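Local coordinates for glucose-6-phosphate dehydrogenase (PDB 5AQ1), which catalyses the NADP-dependent oxidation of glucose 6-phosphate, the first step of the pentose phosphate pathway, at residues 244-249 / 362-367. Numbering follows the deposited sequence.
With BG6 (6-O-phosphono-beta-D-glucopyranose), chain F.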
loop_
_atom_site.group_PDB
_atom_site.type_symbol
_atom_site.label_atom_id
_atom_site.label_comp_id
_atom_site.label_asym_id
_atom_site.label_seq_id
_atom_site.Cartn_x
_atom_site.Cartn_y
_atom_site.Cartn_z
ATOM N N GLN B 244 20.126 -3.913 8.043
ATOM C CA GLN B 244 21.440 -4.279 8.566
ATOM C C GLN B 244 21.474 -4.123 10.083
ATOM O O GLN B 244 21.071 -3.088 10.614
ATOM C CB GLN B 244 22.535 -3.421 7.933
ATOM C CG GLN B 244 23.938 -3.980 8.133
ATOM C CD GLN B 244 25.029 -3.037 7.667
ATOM O OE1 GLN B 244 25.812 -3.369 6.783
ATOM N NE2 GLN B 244 25.086 -1.857 8.265
ATOM N N ILE B 245 21.950 -5.161 10.767
ATOM C CA ILE B 245 22.137 -5.138 12.216
ATOM C C ILE B 245 23.623 -5.343 12.491
ATOM O O ILE B 245 24.203 -6.352 12.078
ATOM C CB ILE B 245 21.302 -6.233 12.912
ATOM C CG1 ILE B 245 19.812 -6.043 12.602
ATOM C CG2 ILE B 245 21.519 -6.192 14.417
ATOM C CD1 ILE B 245 18.938 -7.221 12.980
ATOM N N THR B 246 24.230 -4.387 13.192
ATOM C CA THR B 246 25.687 -4.322 13.325
ATOM C C THR B 246 26.164 -4.286 14.776
ATOM O O THR B 246 25.661 -3.515 15.588
ATOM C CB THR B 246 26.232 -3.080 12.606
ATOM O OG1 THR B 246 25.863 -3.139 11.224
ATOM C CG2 THR B 246 27.748 -2.989 12.730
ATOM N N PHE B 247 27.157 -5.122 15.072
ATOM C CA PHE B 247 27.816 -5.161 16.372
ATOM C C PHE B 247 29.317 -5.039 16.138
ATOM O O PHE B 247 29.897 -5.824 15.391
ATOM C CB PHE B 247 27.474 -6.472 17.090
ATOM C CG PHE B 247 28.324 -6.760 18.297
ATOM C CD1 PHE B 247 29.529 -7.444 18.168
ATOM C CD2 PHE B 247 27.912 -6.380 19.568
ATOM C CE1 PHE B 247 30.313 -7.727 19.276
ATOM C CE2 PHE B 247 28.698 -6.659 20.682
ATOM C CZ PHE B 247 29.894 -7.335 20.535
ATOM N N LYS B 248 29.938 -4.046 16.767
ATOM C CA LYS B 248 31.390 -3.878 16.711
ATOM C C LYS B 248 31.949 -3.611 18.100
ATOM O O LYS B 248 31.301 -2.963 18.922
ATOM C CB LYS B 248 31.769 -2.707 15.816
ATOM C CG LYS B 248 31.241 -2.763 14.397
ATOM C CD LYS B 248 31.869 -1.632 13.603
ATOM C CE LYS B 248 31.209 -1.421 12.255
ATOM N NZ LYS B 248 31.738 -0.170 11.643
ATOM N N GLU B 249 33.152 -4.118 18.350
ATOM C CA GLU B 249 33.884 -3.833 19.579
ATOM C C GLU B 249 35.344 -3.606 19.237
ATOM O O GLU B 249 35.866 -4.208 18.293
ATOM C CB GLU B 249 33.762 -4.993 20.570
ATOM C CG GLU B 249 32.513 -4.946 21.436
ATOM C CD GLU B 249 32.413 -6.127 22.389
ATOM O OE1 GLU B 249 33.199 -7.089 22.254
ATOM O OE2 GLU B 249 31.539 -6.105 23.279
ATOM N N ILE B 362 21.079 -8.341 6.807
ATOM C CA ILE B 362 22.513 -8.447 7.040
ATOM C C ILE B 362 22.782 -8.365 8.535
ATOM O O ILE B 362 22.534 -7.334 9.158
ATOM C CB ILE B 362 23.299 -7.311 6.352
ATOM C CG1 ILE B 362 22.844 -7.105 4.904
ATOM C CG2 ILE B 362 24.796 -7.590 6.405
ATOM C CD1 ILE B 362 22.968 -8.334 4.034
ATOM N N ILE B 363 23.278 -9.453 9.110
ATOM C CA ILE B 363 23.690 -9.465 10.510
ATOM C C ILE B 363 25.207 -9.478 10.532
ATOM O O ILE B 363 25.821 -10.377 9.954
ATOM C CB ILE B 363 23.205 -10.725 11.261
ATOM C CG1 ILE B 363 21.727 -11.026 10.971
ATOM C CG2 ILE B 363 23.457 -10.573 12.760
ATOM C CD1 ILE B 363 20.750 -10.123 11.686
ATOM N N ARG B 364 25.820 -8.492 11.179
ATOM C CA ARG B 364 27.270 -8.513 11.333
ATOM C C ARG B 364 27.713 -8.219 12.763
ATOM O O ARG B 364 27.107 -7.417 13.474
ATOM C CB ARG B 364 27.953 -7.578 10.330
ATOM C CG ARG B 364 27.473 -6.145 10.364
ATOM C CD ARG B 364 28.169 -5.336 9.289
ATOM N NE ARG B 364 27.994 -3.908 9.523
ATOM C CZ ARG B 364 28.830 -2.958 9.109
ATOM N NH1 ARG B 364 29.931 -3.260 8.423
ATOM N NH2 ARG B 364 28.564 -1.691 9.397
ATOM N N ALA B 365 28.776 -8.903 13.170
ATOM C CA ALA B 365 29.279 -8.829 14.529
ATOM C C ALA B 365 30.762 -9.156 14.522
ATOM O O ALA B 365 31.179 -10.158 13.940
ATOM C CB ALA B 365 28.526 -9.806 15.421
ATOM N N GLY B 366 31.558 -8.306 15.156
ATOM C CA GLY B 366 32.991 -8.536 15.235
ATOM C C GLY B 366 33.642 -7.891 16.439
ATOM O O GLY B 366 33.193 -6.849 16.916
ATOM N N LYS B 367 34.696 -8.536 16.930
ATOM C CA LYS B 367 35.563 -7.971 17.957
ATOM C C LYS B 367 36.873 -7.549 17.293
ATOM O O LYS B 367 37.148 -7.934 16.152
ATOM C CB LYS B 367 35.809 -8.994 19.070
ATOM C CG LYS B 367 34.585 -9.261 19.940
ATOM C CD LYS B 367 34.859 -10.314 21.007
ATOM C CE LYS B 367 33.633 -10.591 21.870
ATOM N NZ LYS B 367 33.498 -9.655 23.023
HETATM C C1 BG6 F . 28.196 -10.414 26.243
HETATM C C2 BG6 F . 29.141 -11.209 25.343
HETATM O O1 BG6 F . 26.921 -11.065 26.323
HETATM O O5 BG6 F . 28.017 -9.099 25.709
HETATM C C3 BG6 F . 30.463 -10.469 25.218
HETATM O O2 BG6 F . 29.356 -12.519 25.877
HETATM C C4 BG6 F . 30.187 -9.073 24.685
HETATM O O3 BG6 F . 31.368 -11.152 24.344
HETATM C C5 BG6 F . 29.233 -8.350 25.627
HETATM O O4 BG6 F . 31.417 -8.359 24.558
HETATM C C6 BG6 F . 28.951 -6.928 25.148
HETATM O O6 BG6 F . 27.914 -6.331 25.928
HETATM P P BG6 F . 27.667 -4.743 25.859
HETATM O O1P BG6 F . 27.473 -4.447 24.390
HETATM O O2P BG6 F . 26.423 -4.519 26.671
HETATM O O3P BG6 F . 28.927 -4.166 26.459
#
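E249 and K367, one residue beyond each of two parallel strands, join in a salt bridge (OE1 to NZ, 2.7 Å) in which OE1 uses its syn lone pair. Both side chains grip the bound glucose 6-phosphate: E249 OE2 accepts a hydrogen bond from the sugar's O4 hydroxyl at 2.6 Å, while K367 NZ donates to O3 and O4. The bend ending the lysine chain (chi4 -86°) turns NZ to both carboxylate and sugar. Behind this pair the strands run 2° from parallel. Five backbone bonds join them, including I245 N to I362 O (2.8 Å). I245, I363, F247 and A365 share a wholly buried face in ordinary van der Waals contact: the isoleucine CD1 atoms meet at 3.7 Å, and F247 CD1 lies 3.8 Å from A365 CB. The other face is more open to solvent, R364 and K248 being partly exposed. There R364 NE donates to T246 OG1 at 2.8 Å, in the guanidinium plane, with a nearly straight N-H...O angle of 170°; Q244 OE1 lies over one face and K248 CE over the other. Helix 264-282 packs on I363 and A365, helix 495-504 on Q244 and R364, and strands 373-380 and 344-349 flank the pair in the C-terminal domain's mixed sheet.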